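Long-range contacts in glycoside hydrolase family 43 (PDB 4QQS), which hydrolyses glycosidic bonds as a thermostable five-bladed beta-propeller enzyme with alpha-L-arabinofuranosidase activity, probably acting in xylan breakdown: residues 5-10 with 286-291; 64-69 with 89-94; 73-78 with 126-131; 153-158 with 190-195. All blocks are in the same frame, centred on the assembly; numbering follows the deposited sequence.

Contact 1: 5-10 with 286-291; sequences YTNPVG and TVNIDR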
loop_
_atom_site.group_PDB
_atom_site.type_symbol
_atom_site.label_atom_id
_atom_site.label_comp_id
_atom_site.label_asym_id
_atom_site.label_seq_id
_atom_site.Cartn_x
_atom_site.Cartn_y
_atom_site.Cartn_z
ATOM N N TYR A 5 -0.179 19.522 -12.499
ATOM C CA TYR A 5 0.534 18.254 -12.651
ATOM C C TYR A 5 -0.112 17.417 -13.752
ATOM O O TYR A 5 -1.300 17.560 -14.037
ATOM C CB TYR A 5 0.592 17.461 -11.335
ATOM C CG TYR A 5 -0.698 16.773 -10.932
ATOM C CD1 TYR A 5 -0.999 15.493 -11.375
ATOM C CD2 TYR A 5 -1.611 17.396 -10.081
ATOM C CE1 TYR A 5 -2.174 14.857 -10.990
ATOM C CE2 TYR A 5 -2.780 16.765 -9.690
ATOM C CZ TYR A 5 -3.056 15.493 -10.153
ATOM O OH TYR A 5 -4.220 14.877 -9.757
ATOM N N THR A 6 0.677 16.535 -14.360
ATOM C CA THR A 6 0.170 15.551 -15.308
ATOM C C THR A 6 0.737 14.207 -14.904
ATOM O O THR A 6 1.953 14.054 -14.802
ATOM C CB THR A 6 0.594 15.874 -16.759
ATOM O OG1 THR A 6 0.117 17.174 -17.129
ATOM C CG2 THR A 6 0.031 14.863 -17.740
ATOM N N ASN A 7 -0.141 13.241 -14.663
ATOM C CA ASN A 7 0.300 11.892 -14.379
ATOM C C ASN A 7 0.940 11.272 -15.607
ATOM O O ASN A 7 0.592 11.628 -16.730
ATOM C CB ASN A 7 -0.883 11.023 -13.956
ATOM C CG ASN A 7 -1.304 11.257 -12.531
ATOM O OD1 ASN A 7 -0.465 11.384 -11.632
ATOM N ND2 ASN A 7 -2.610 11.277 -12.304
ATOM N N PRO A 8 1.852 10.318 -15.405
ATOM C CA PRO A 8 2.385 9.877 -14.111
ATOM C C PRO A 8 3.380 10.891 -13.532
ATOM O O PRO A 8 4.271 11.330 -14.237
ATOM C CB PRO A 8 3.112 8.570 -14.462
ATOM C CG PRO A 8 2.549 8.154 -15.782
ATOM C CD PRO A 8 2.288 9.433 -16.497
ATOM N N VAL A 9 3.251 11.250 -12.261
ATOM C CA VAL A 9 4.094 12.283 -11.670
ATOM C C VAL A 9 5.472 11.751 -11.295
ATOM O O VAL A 9 5.594 10.680 -10.691
ATOM C CB VAL A 9 3.441 12.966 -10.446
ATOM C CG1 VAL A 9 2.230 13.766 -10.871
ATOM C CG2 VAL A 9 3.095 11.960 -9.363
ATOM N N GLY A 10 6.505 12.497 -11.668
ATOM C CA GLY A 10 7.860 12.169 -11.283
ATOM C C GLY A 10 8.607 11.289 -12.262
ATOM O O GLY A 10 9.823 11.112 -12.126
ATOM N N THR A 286 4.285 2.651 -12.616
ATOM C CA THR A 286 4.675 4.037 -12.488
ATOM C C THR A 286 3.721 4.746 -11.519
ATOM O O THR A 286 2.614 4.282 -11.281
ATOM C CB THR A 286 4.734 4.702 -13.879
ATOM O OG1 THR A 286 5.337 5.995 -13.797
ATOM C CG2 THR A 286 3.364 4.819 -14.489
ATOM N N VAL A 287 4.178 5.848 -10.937
ATOM C CA VAL A 287 3.499 6.541 -9.860
ATOM C C VAL A 287 2.546 7.616 -10.375
ATOM O O VAL A 287 2.879 8.364 -11.302
ATOM C CB VAL A 287 4.552 7.190 -8.928
ATOM C CG1 VAL A 287 3.890 7.963 -7.803
ATOM C CG2 VAL A 287 5.493 6.139 -8.349
ATOM N N ASN A 288 1.379 7.710 -9.739
ATOM C CA ASN A 288 0.326 8.662 -10.084
ATOM C C ASN A 288 -0.299 9.205 -8.821
ATOM O O ASN A 288 -0.287 8.541 -7.778
ATOM C CB ASN A 288 -0.787 7.993 -10.882
ATOM C CG ASN A 288 -0.277 7.273 -12.096
ATOM O OD1 ASN A 288 -0.140 7.851 -13.170
ATOM N ND2 ASN A 288 0.082 6.023 -11.919
ATOM N N ILE A 289 -0.882 10.397 -8.920
ATOM C CA ILE A 289 -1.686 10.958 -7.843
ATOM C C ILE A 289 -3.017 11.442 -8.390
ATOM O O ILE A 289 -3.126 11.817 -9.565
ATOM C CB ILE A 289 -0.968 12.116 -7.100
ATOM C CG1 ILE A 289 -0.827 13.359 -7.987
ATOM C CG2 ILE A 289 0.387 11.637 -6.560
ATOM C CD1 ILE A 289 -0.175 14.518 -7.280
ATOM N N ASP A 290 -4.045 11.455 -7.549
ATOM C CA ASP A 290 -5.294 12.107 -7.917
ATOM C C ASP A 290 -6.080 12.444 -6.657
ATOM O O ASP A 290 -5.832 11.905 -5.580
ATOM C CB ASP A 290 -6.136 11.243 -8.888
ATOM C CG ASP A 290 -5.807 11.481 -10.364
ATOM O OD1 ASP A 290 -5.718 12.658 -10.790
ATOM O OD2 ASP A 290 -5.693 10.472 -11.113
ATOM N N ARG A 291 -7.034 13.359 -6.799
ATOM C CA ARG A 291 -7.810 13.837 -5.669
ATOM C C ARG A 291 -8.786 12.785 -5.164
ATOM O O ARG A 291 -9.465 12.137 -5.948
ATOM C CB ARG A 291 -8.544 15.124 -6.049
ATOM C CG ARG A 291 -7.588 16.299 -6.143
ATOM C CD ARG A 291 -8.269 17.616 -6.576
ATOM N NE ARG A 291 -7.360 18.725 -6.276
ATOM C CZ ARG A 291 -6.365 19.148 -7.050
ATOM N NH1 ARG A 291 -6.189 18.677 -8.276
ATOM N NH2 ARG A 291 -5.549 20.083 -6.592
HETATM O O HOH W 1 5.776 8.387 -12.118
#

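Contact 2: 64-69 with 89-94; sequences NGWGTE and ARDNDG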
loop_
_atom_site.group_PDB
_atom_site.type_symbol
_atom_site.label_atom_id
_atom_site.label_comp_id
_atom_site.label_asym_id
_atom_site.label_seq_id
_atom_site.Cartn_x
_atom_site.Cartn_y
_atom_site.Cartn_z
ATOM N N ASN A 64 21.424 -5.215 8.754
ATOM C CA ASN A 64 20.262 -5.957 8.269
ATOM C C ASN A 64 20.682 -7.380 7.908
ATOM O O ASN A 64 21.141 -8.096 8.782
ATOM C CB ASN A 64 19.570 -5.188 7.152
ATOM C CG ASN A 64 18.934 -3.920 7.671
ATOM O OD1 ASN A 64 18.606 -3.837 8.860
ATOM N ND2 ASN A 64 18.783 -2.922 6.817
ATOM N N GLY A 65 20.535 -7.794 6.658
ATOM C CA GLY A 65 20.930 -9.119 6.223
ATOM C C GLY A 65 19.791 -10.098 6.012
ATOM O O GLY A 65 19.992 -11.158 5.441
ATOM N N TRP A 66 18.587 -9.750 6.446
ATOM C CA TRP A 66 17.438 -10.635 6.350
ATOM C C TRP A 66 16.723 -10.474 5.015
ATOM O O TRP A 66 16.590 -9.370 4.498
ATOM C CB TRP A 66 16.461 -10.355 7.503
ATOM C CG TRP A 66 15.316 -11.297 7.487
ATOM C CD1 TRP A 66 15.295 -12.562 7.997
ATOM C CD2 TRP A 66 14.031 -11.088 6.889
ATOM N NE1 TRP A 66 14.081 -13.145 7.769
ATOM C CE2 TRP A 66 13.288 -12.267 7.083
ATOM C CE3 TRP A 66 13.433 -10.017 6.212
ATOM C CZ2 TRP A 66 11.989 -12.408 6.625
ATOM C CZ3 TRP A 66 12.131 -10.161 5.760
ATOM C CH2 TRP A 66 11.424 -11.347 5.970
ATOM N N GLY A 67 16.239 -11.586 4.480
ATOM C CA GLY A 67 15.473 -11.607 3.251
ATOM C C GLY A 67 16.363 -11.952 2.083
ATOM O O GLY A 67 17.482 -11.449 1.987
ATOM N N THR A 68 15.882 -12.814 1.193
ATOM C CA THR A 68 16.708 -13.322 0.100
ATOM C C THR A 68 16.383 -12.708 -1.258
ATOM O O THR A 68 17.254 -12.640 -2.125
ATOM C CB THR A 68 16.615 -14.855 -0.034
ATOM O OG1 THR A 68 15.286 -15.236 -0.405
ATOM C CG2 THR A 68 16.996 -15.535 1.265
ATOM N N GLU A 69 15.141 -12.277 -1.428
ATOM C CA GLU A 69 14.616 -11.795 -2.694
ATOM C C GLU A 69 13.178 -11.378 -2.433
ATOM O O GLU A 69 12.674 -11.537 -1.318
ATOM C CB GLU A 69 14.667 -12.894 -3.766
ATOM C CG GLU A 69 13.846 -14.126 -3.409
ATOM C CD GLU A 69 13.836 -15.194 -4.488
ATOM O OE1 GLU A 69 14.158 -14.885 -5.656
ATOM O OE2 GLU A 69 13.483 -16.345 -4.165
ATOM N N ALA A 89 9.668 -9.877 2.495
ATOM C CA ALA A 89 10.668 -10.490 1.634
ATOM C C ALA A 89 10.571 -11.992 1.820
ATOM O O ALA A 89 9.946 -12.484 2.763
ATOM C CB ALA A 89 12.081 -9.992 1.975
ATOM N N ARG A 90 11.225 -12.735 0.931
ATOM C CA ARG A 90 11.257 -14.185 1.033
ATOM C C ARG A 90 12.377 -14.622 1.976
ATOM O O ARG A 90 13.523 -14.206 1.836
ATOM C CB ARG A 90 11.445 -14.840 -0.346
ATOM C CG ARG A 90 11.064 -16.314 -0.353
ATOM C CD ARG A 90 11.031 -16.907 -1.752
ATOM N NE ARG A 90 10.114 -16.212 -2.648
ATOM C CZ ARG A 90 8.801 -16.410 -2.714
ATOM N NH1 ARG A 90 8.196 -17.279 -1.917
ATOM N NH2 ARG A 90 8.075 -15.701 -3.574
ATOM N N ASP A 91 12.031 -15.454 2.950
ATOM C CA ASP A 91 13.015 -15.939 3.909
ATOM C C ASP A 91 13.714 -17.169 3.325
ATOM O O ASP A 91 13.345 -17.673 2.257
ATOM C CB ASP A 91 12.336 -16.273 5.239
ATOM C CG ASP A 91 13.249 -16.083 6.444
ATOM O OD1 ASP A 91 14.486 -15.976 6.280
ATOM O OD2 ASP A 91 12.711 -16.030 7.574
ATOM N N ASN A 92 14.726 -17.659 4.031
ATOM C CA ASN A 92 15.491 -18.814 3.575
ATOM C C ASN A 92 14.641 -20.066 3.398
ATOM O O ASN A 92 14.954 -20.923 2.570
ATOM C CB ASN A 92 16.639 -19.093 4.539
ATOM C CG ASN A 92 17.704 -18.028 4.478
ATOM O OD1 ASN A 92 18.266 -17.758 3.415
ATOM N ND2 ASN A 92 17.967 -17.392 5.607
ATOM N N ASP A 93 13.560 -20.157 4.165
ATOM C CA ASP A 93 12.664 -21.302 4.096
ATOM C C ASP A 93 11.667 -21.220 2.947
ATOM O O ASP A 93 10.838 -22.112 2.783
ATOM C CB ASP A 93 11.940 -21.518 5.425
ATOM C CG ASP A 93 11.048 -20.347 5.837
ATOM O OD1 ASP A 93 10.814 -19.404 5.043
ATOM O OD2 ASP A 93 10.563 -20.392 6.990
ATOM N N GLY A 94 11.750 -20.157 2.155
ATOM C CA GLY A 94 10.904 -19.999 0.988
ATOM C C GLY A 94 9.582 -19.283 1.209
ATOM O O GLY A 94 8.864 -19.033 0.252
HETATM O O HOH W 2 16.446 -14.283 5.099
#

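Contact 3: 73-78 with 126-131; sequences APEVIF and DAHIFI. With NA (sodium ion), chain D.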
loop_
_atom_site.group_PDB
_atom_site.type_symbol
_atom_site.label_atom_id
_atom_site.label_comp_id
_atom_site.label_asym_id
_atom_site.label_seq_id
_atom_site.Cartn_x
_atom_site.Cartn_y
_atom_site.Cartn_z
ATOM N N ALA A 73 6.634 -3.869 -1.225
ATOM C CA ALA A 73 5.567 -3.064 -0.609
ATOM C C ALA A 73 5.906 -2.517 0.775
ATOM O O ALA A 73 5.271 -2.867 1.776
ATOM C CB ALA A 73 4.246 -3.832 -0.616
ATOM N N PRO A 74 6.882 -1.605 0.820
ATOM C CA PRO A 74 7.276 -0.970 2.072
ATOM C C PRO A 74 6.273 0.096 2.488
ATOM O O PRO A 74 5.729 0.796 1.630
ATOM C CB PRO A 74 8.607 -0.318 1.709
ATOM C CG PRO A 74 8.426 0.077 0.285
ATOM C CD PRO A 74 7.618 -1.059 -0.330
ATOM N N GLU A 75 6.060 0.245 3.786
ATOM C CA GLU A 75 5.247 1.342 4.301
ATOM C C GLU A 75 5.935 1.897 5.524
ATOM O O GLU A 75 6.518 1.144 6.300
ATOM C CB GLU A 75 3.858 0.882 4.675
ATOM C CG GLU A 75 3.050 0.348 3.535
ATOM C CD GLU A 75 1.540 0.426 3.834
ATOM O OE1 GLU A 75 1.142 0.964 4.884
ATOM O OE2 GLU A 75 0.736 -0.058 3.027
ATOM N N VAL A 76 5.861 3.214 5.688
ATOM C CA VAL A 76 6.563 3.910 6.751
ATOM C C VAL A 76 5.626 4.828 7.532
ATOM O O VAL A 76 4.943 5.661 6.942
ATOM C CB VAL A 76 7.729 4.729 6.166
ATOM C CG1 VAL A 76 8.464 5.482 7.254
ATOM C CG2 VAL A 76 8.692 3.819 5.411
ATOM N N ILE A 77 5.610 4.663 8.855
ATOM C CA ILE A 77 4.862 5.547 9.747
ATOM C C ILE A 77 5.811 6.292 10.676
ATOM O O ILE A 77 6.924 5.848 10.920
ATOM C CB ILE A 77 3.807 4.784 10.596
ATOM C CG1 ILE A 77 4.456 3.781 11.553
ATOM C CG2 ILE A 77 2.811 4.095 9.676
ATOM C CD1 ILE A 77 3.486 3.132 12.525
ATOM N N PHE A 78 5.356 7.440 11.163
ATOM C CA PHE A 78 6.049 8.175 12.211
ATOM C C PHE A 78 5.294 7.927 13.513
ATOM O O PHE A 78 4.140 8.336 13.648
ATOM C CB PHE A 78 6.094 9.656 11.871
ATOM C CG PHE A 78 6.866 10.474 12.855
ATOM C CD1 PHE A 78 8.240 10.380 12.919
ATOM C CD2 PHE A 78 6.217 11.345 13.716
ATOM C CE1 PHE A 78 8.948 11.137 13.822
ATOM C CE2 PHE A 78 6.930 12.100 14.619
ATOM C CZ PHE A 78 8.293 11.989 14.667
ATOM N N ASP A 126 2.238 -7.119 2.254
ATOM C CA ASP A 126 1.372 -5.946 2.214
ATOM C C ASP A 126 0.926 -5.466 3.591
ATOM O O ASP A 126 -0.180 -4.951 3.755
ATOM C CB ASP A 126 0.150 -6.152 1.308
ATOM C CG ASP A 126 0.463 -6.049 -0.172
ATOM O OD1 ASP A 126 1.609 -5.748 -0.538
ATOM O OD2 ASP A 126 -0.466 -6.281 -0.979
ATOM N N ALA A 127 1.814 -5.549 4.576
ATOM C CA ALA A 127 1.516 -4.981 5.877
ATOM C C ALA A 127 1.234 -3.481 5.795
ATOM O O ALA A 127 1.875 -2.734 5.049
ATOM C CB ALA A 127 2.652 -5.219 6.839
ATOM N N HIS A 128 0.280 -3.062 6.612
ATOM C CA HIS A 128 -0.130 -1.678 6.723
ATOM C C HIS A 128 -0.478 -1.439 8.185
ATOM O O HIS A 128 -1.376 -2.070 8.713
ATOM C CB HIS A 128 -1.348 -1.420 5.844
ATOM C CG HIS A 128 -1.965 -0.083 6.072
ATOM N ND1 HIS A 128 -1.378 1.087 5.652
ATOM C CD2 HIS A 128 -3.107 0.275 6.713
ATOM C CE1 HIS A 128 -2.131 2.108 6.035
ATOM N NE2 HIS A 128 -3.188 1.645 6.671
ATOM N N ILE A 129 0.243 -0.542 8.842
ATOM C CA ILE A 129 -0.040 -0.211 10.228
ATOM C C ILE A 129 -0.843 1.079 10.279
ATOM O O ILE A 129 -0.417 2.106 9.757
ATOM C CB ILE A 129 1.252 -0.099 11.086
ATOM C CG1 ILE A 129 1.986 -1.443 11.121
ATOM C CG2 ILE A 129 0.903 0.347 12.511
ATOM C CD1 ILE A 129 3.344 -1.410 11.820
ATOM N N PHE A 130 -2.010 0.992 10.900
ATOM C CA PHE A 130 -2.931 2.098 11.129
ATOM C C PHE A 130 -2.922 2.435 12.610
ATOM O O PHE A 130 -3.184 1.570 13.437
ATOM C CB PHE A 130 -4.342 1.673 10.695
ATOM C CG PHE A 130 -5.429 2.624 11.127
ATOM C CD1 PHE A 130 -5.551 3.878 10.561
ATOM C CD2 PHE A 130 -6.321 2.261 12.114
ATOM C CE1 PHE A 130 -6.556 4.749 10.976
ATOM C CE2 PHE A 130 -7.308 3.115 12.522
ATOM C CZ PHE A 130 -7.428 4.362 11.955
ATOM N N ILE A 131 -2.616 3.689 12.931
ATOM C CA ILE A 131 -2.670 4.164 14.299
ATOM C C ILE A 131 -3.976 4.952 14.465
ATOM O O ILE A 131 -4.172 5.987 13.828
ATOM C CB ILE A 131 -1.447 5.054 14.654
ATOM C CG1 ILE A 131 -0.123 4.352 14.316
ATOM C CG2 ILE A 131 -1.490 5.446 16.122
ATOM C CD1 ILE A 131 0.084 3.025 14.981
HETATM NA NA NA D . 0.513 -0.918 1.139
HETATM O O HOH W 3 4.490 -3.092 4.496
HETATM O O HOH W 4 2.064 -2.406 1.796
HETATM O O HOH W 5 1.768 1.545 7.360
HETATM O O HOH W 6 -0.789 -2.653 2.102
HETATM O O HOH W 7 -1.621 -0.126 -0.120
HETATM O O HOH W 8 1.735 0.701 0.402
#

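Contact 4: 153-158 with 190-195; sequences IHISQI and AWQWNE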
loop_
_atom_site.group_PDB
_atom_site.type_symbol
_atom_site.label_atom_id
_atom_site.label_comp_id
_atom_site.label_asym_id
_atom_site.label_seq_id
_atom_site.Cartn_x
_atom_site.Cartn_y
_atom_site.Cartn_z
ATOM N N ILE A 153 -9.442 -22.435 -4.637
ATOM C CA ILE A 153 -9.034 -21.134 -5.147
ATOM C C ILE A 153 -7.764 -20.682 -4.433
ATOM O O ILE A 153 -7.714 -20.710 -3.202
ATOM C CB ILE A 153 -10.143 -20.083 -4.898
ATOM C CG1 ILE A 153 -11.489 -20.560 -5.445
ATOM C CG2 ILE A 153 -9.770 -18.744 -5.501
ATOM C CD1 ILE A 153 -11.472 -20.940 -6.913
ATOM N N HIS A 154 -6.751 -20.257 -5.191
ATOM C CA HIS A 154 -5.595 -19.583 -4.596
ATOM C C HIS A 154 -6.028 -18.158 -4.329
ATOM O O HIS A 154 -6.317 -17.417 -5.270
ATOM C CB HIS A 154 -4.409 -19.569 -5.557
ATOM C CG HIS A 154 -3.615 -20.838 -5.577
ATOM N ND1 HIS A 154 -3.979 -21.932 -6.326
ATOM C CD2 HIS A 154 -2.461 -21.185 -4.956
ATOM C CE1 HIS A 154 -3.090 -22.899 -6.174
ATOM N NE2 HIS A 154 -2.154 -22.470 -5.349
ATOM N N ILE A 155 -6.097 -17.770 -3.059
ATOM C CA ILE A 155 -6.804 -16.555 -2.686
ATOM C C ILE A 155 -6.012 -15.725 -1.691
ATOM O O ILE A 155 -5.551 -16.238 -0.666
ATOM C CB ILE A 155 -8.227 -16.908 -2.148
ATOM C CG1 ILE A 155 -9.066 -15.659 -1.902
ATOM C CG2 ILE A 155 -8.167 -17.808 -0.929
ATOM C CD1 ILE A 155 -10.561 -15.964 -1.784
ATOM N N SER A 156 -5.836 -14.446 -2.018
ATOM C CA SER A 156 -5.257 -13.488 -1.089
ATOM C C SER A 156 -6.355 -12.841 -0.266
ATOM O O SER A 156 -7.298 -12.267 -0.817
ATOM C CB SER A 156 -4.443 -12.423 -1.821
ATOM O OG SER A 156 -3.233 -12.973 -2.313
ATOM N N GLN A 157 -6.242 -12.976 1.052
ATOM C CA GLN A 157 -7.189 -12.430 2.023
ATOM C C GLN A 157 -6.503 -11.374 2.879
ATOM O O GLN A 157 -5.314 -11.508 3.178
ATOM C CB GLN A 157 -7.660 -13.532 2.973
ATOM C CG GLN A 157 -8.274 -14.756 2.338
ATOM C CD GLN A 157 -8.534 -15.805 3.402
ATOM O OE1 GLN A 157 -7.601 -16.259 4.062
ATOM N NE2 GLN A 157 -9.798 -16.142 3.623
ATOM N N ILE A 158 -7.252 -10.350 3.289
ATOM C CA ILE A 158 -6.735 -9.352 4.214
ATOM C C ILE A 158 -7.225 -9.634 5.623
ATOM O O ILE A 158 -8.431 -9.747 5.839
ATOM C CB ILE A 158 -7.121 -7.932 3.769
ATOM C CG1 ILE A 158 -6.448 -7.598 2.435
ATOM C CG2 ILE A 158 -6.744 -6.895 4.831
ATOM C CD1 ILE A 158 -7.040 -6.391 1.714
ATOM N N ALA A 190 -9.404 -18.769 -10.981
ATOM C CA ALA A 190 -8.676 -19.739 -10.160
ATOM C C ALA A 190 -7.761 -19.100 -9.108
ATOM O O ALA A 190 -7.423 -19.740 -8.103
ATOM C CB ALA A 190 -7.855 -20.656 -11.065
ATOM N N TRP A 191 -7.337 -17.873 -9.404
ATOM C CA TRP A 191 -6.524 -17.052 -8.518
ATOM C C TRP A 191 -7.315 -15.780 -8.282
ATOM O O TRP A 191 -7.824 -15.182 -9.245
ATOM C CB TRP A 191 -5.177 -16.732 -9.184
ATOM C CG TRP A 191 -4.272 -17.916 -9.263
ATOM C CD1 TRP A 191 -4.391 -18.988 -10.099
ATOM C CD2 TRP A 191 -3.110 -18.159 -8.462
ATOM N NE1 TRP A 191 -3.388 -19.889 -9.853
ATOM C CE2 TRP A 191 -2.587 -19.408 -8.850
ATOM C CE3 TRP A 191 -2.463 -17.446 -7.451
ATOM C CZ2 TRP A 191 -1.450 -19.964 -8.254
ATOM C CZ3 TRP A 191 -1.340 -17.997 -6.868
ATOM C CH2 TRP A 191 -0.851 -19.241 -7.261
ATOM N N GLN A 192 -7.401 -15.349 -7.026
ATOM C CA GLN A 192 -8.212 -14.186 -6.650
ATOM C C GLN A 192 -7.491 -13.385 -5.585
ATOM O O GLN A 192 -6.849 -13.954 -4.695
ATOM C CB GLN A 192 -9.575 -14.627 -6.110
ATOM C CG GLN A 192 -10.374 -15.468 -7.093
ATOM C CD GLN A 192 -11.717 -15.875 -6.570
ATOM O OE1 GLN A 192 -12.239 -15.276 -5.633
ATOM N NE2 GLN A 192 -12.311 -16.877 -7.212
ATOM N N TRP A 193 -7.598 -12.063 -5.668
ATOM C CA TRP A 193 -6.869 -11.181 -4.772
ATOM C C TRP A 193 -7.704 -10.087 -4.136
ATOM O O TRP A 193 -8.433 -9.374 -4.825
ATOM C CB TRP A 193 -5.757 -10.440 -5.527
ATOM C CG TRP A 193 -4.713 -11.282 -6.155
ATOM C CD1 TRP A 193 -3.496 -11.590 -5.656
ATOM C CD2 TRP A 193 -4.783 -11.894 -7.461
ATOM N NE1 TRP A 193 -2.800 -12.347 -6.568
ATOM C CE2 TRP A 193 -3.575 -12.557 -7.679
ATOM C CE3 TRP A 193 -5.766 -11.927 -8.464
ATOM C CZ2 TRP A 193 -3.320 -13.269 -8.858
ATOM C CZ3 TRP A 193 -5.514 -12.614 -9.626
ATOM C CH2 TRP A 193 -4.307 -13.284 -9.809
ATOM N N ASN A 194 -7.522 -9.923 -2.826
ATOM C CA ASN A 194 -7.697 -8.630 -2.166
ATOM C C ASN A 194 -6.351 -8.346 -1.505
ATOM O O ASN A 194 -5.882 -9.145 -0.676
ATOM C CB ASN A 194 -8.776 -8.631 -1.074
ATOM C CG ASN A 194 -10.229 -8.584 -1.567
ATOM O OD1 ASN A 194 -11.129 -8.636 -0.731
ATOM N ND2 ASN A 194 -10.472 -8.476 -2.869
ATOM N N GLU A 195 -5.726 -7.232 -1.873
ATOM C CA GLU A 195 -4.399 -6.939 -1.352
ATOM C C GLU A 195 -4.209 -5.437 -1.221
ATOM O O GLU A 195 -5.115 -4.654 -1.472
ATOM C CB GLU A 195 -3.308 -7.625 -2.187
ATOM C CG GLU A 195 -3.228 -7.115 -3.608
ATOM C CD GLU A 195 -2.218 -7.863 -4.491
ATOM O OE1 GLU A 195 -1.570 -8.824 -4.033
ATOM O OE2 GLU A 195 -2.062 -7.466 -5.666
HETATM O O HOH W 9 -6.727 -22.415 -7.936
HETATM O O HOH W 10 -1.568 -10.973 -2.401
#

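Contact 1: 5-10 with 286-291
The carboxamide of Asn-7 takes hold of both peptide groups flanking the alpha carbon of Ile-289. Its OD1 accepts from Ile-289 N at 2.9 Å, while its ND2 donates to Ile-289 O at 2.8 Å, an oxygen in the amide plane; ND2 also bonds to Thr-305 O. With CG between the backbone N and the carbonyl carbon (chi1 75°), the Tyr-5 ring comes over Ile-289, whose CG1 sits above one ring face, 3.9 Å from its centroid, in a CH-pi contact. The phenol OH reaches Asp-290 OD1 at 2.9 Å, arriving on the anti side and out of the carboxylate plane. Tyr-272 and Thr-305 also bind this carboxylate. Beyond the cis peptide before Pro-8, Val-9 CG2 meets Ile-289 CG2 at 3.9 Å. A leucine at Asn-7 would probably leave the N-H and C=O of Ile-289 without this shared partner. The amide side chain stands in for a strand's backbone, letting a loop without regular structure bind buried peptide groups through paired donor and acceptor.

Contact 2: 64-69 with 89-94
Trp-66 turns the nitrogen edge of its indole toward the carboxylate of Asp-91, the ring and carboxylate planes standing 72° apart. NE1 gives a weak hydrogen bond to Asp-91 OD2 at 3.2 Å, an oxygen that also has a salt bridge to Lys-97. With CG opposite the backbone N (chi1 -176°), the indole reaches across to the strand end, and its far corner, CZ3, rests 3.8 Å from Ala-89 CB. A phenylalanine in place of Trp-66 would probably cost Asp-91 its indole N-H partner and open a gap beside Ala-89. Asp-91 OD1 has its own duties: it accepts from Asn-92 N and, through a water, is tied to Gly-67 N.

Next to the ring the two backbones interlock. Thr-68 N donates to Arg-90 O at 2.8 Å, and Arg-90 N returns an almost straight bond to Glu-69 O at 2.9 Å. The side chains of Glu-69 and Arg-90 run alongside each other in the same direction, but the carboxylate and guanidinium planes are 82° apart and the salt bridge from Glu-69 OE2 to Arg-90 NE is long, 3.7 Å; Asp-70 is the stronger partner of this arginine. Thus the loop 64-69 is fastened to the end of strand 82-90, while Trp-66 also packs on Lys-97 and Ala-99 of strand 96-103 and on Asn-112 of strand 111-112, spanning three strands of one sheet.

Contact 3: 73-78 with 126-131
Strands 73-78 and 126-131 run nearly parallel, 9° apart, but their axes come no closer than 6.9 Å, side chains and waters bridging the interval. Glu-75 extends its carboxylate across to the other strand. OE1 accepts from His-128 ND1 at 2.6 Å through its syn lone pair, near the plane of the imidazole, turned 67° from the carboxylate. OE2 binds the sodium ion at 2.1 Å; His-256 and four waters complete the site. This double hold probably fixes the carboxylate's rotation. Another water links Glu-75 OE1 to Ile-129 N, and one more joins Ala-73 O to Ala-127 O, as does a sodium-bound water at longer range. Asp-126, predicted to tune and orient the proton donor, touches Ala-73 CB through OD1 at 3.3 Å while OD2 accepts from Gly-196 N. Ile-77 CD1 touches Ile-129 CG2 at 3.8 Å. Strand 72-79 pairs with 82-90 and strand 124-131 with 137-143, so the contact joins the first strands of two successive propeller blades, while strand 16-23 packs against 73-78.

Contact 4: 153-158 with 190-195
His-154 and Trp-191 lie flat against each other in a close offset stack at the solvent end of the paired strands, the imidazole and the six-membered ring being 4.0 Å apart at their centroids and 8° from parallel. His-154 CB also presses on the indole face, 3.5 Å from the centroid of that six-membered ring. Solvent reaches this end: Trp-191 is exposed, and a water sits between His-154 ND1 and Ala-190 O. The parallel backbone ladder runs the length of the contact, from His-154 N bonded to Ala-190 O at 3.0 Å to Asn-194 N bonded to Ser-156 O at 3.1 Å. Gln-192, on the other face of the sheet, lays its extended chain against Ile-153 CG2, while its NE2 binds Asp-189 O. At the opposite, buried end Ile-158 CG1 packs on Asn-194 O at 3.5 Å. There a water accepts from Ser-156 OG, which also binds Cys-145, and donates to Glu-195 OE1 at 2.7 Å; Tyr-220 holds OE2. Glu-195 is the predicted proton donor, so a parallel pairing between strands of successive beta-propeller blades leads from the solvent into the probable active site.

Overall arrangement
From the N terminus, residues 5-10 precede the first blade strand and meet 286-291 near the other end of the chain, so contact 1 closes a loop that encloses the remaining three and ties the leading segment to the last sheet. Within it, contacts 2 and 3 cross: 64-69 reaches forward to 89-94, and 73-78, lying between these two segments, reaches on to 126-131. Contact 2 stays within one sheet, at its outer end, whereas contact 3 joins that sheet to the next near the centre. Contact 4 follows in series, closing a loop between the third and fourth blades by pairing strands 153-162 and 191-202. It touches contact 3 where Asp-126 packs against Glu-195, bringing two predicted catalytic-site residues together.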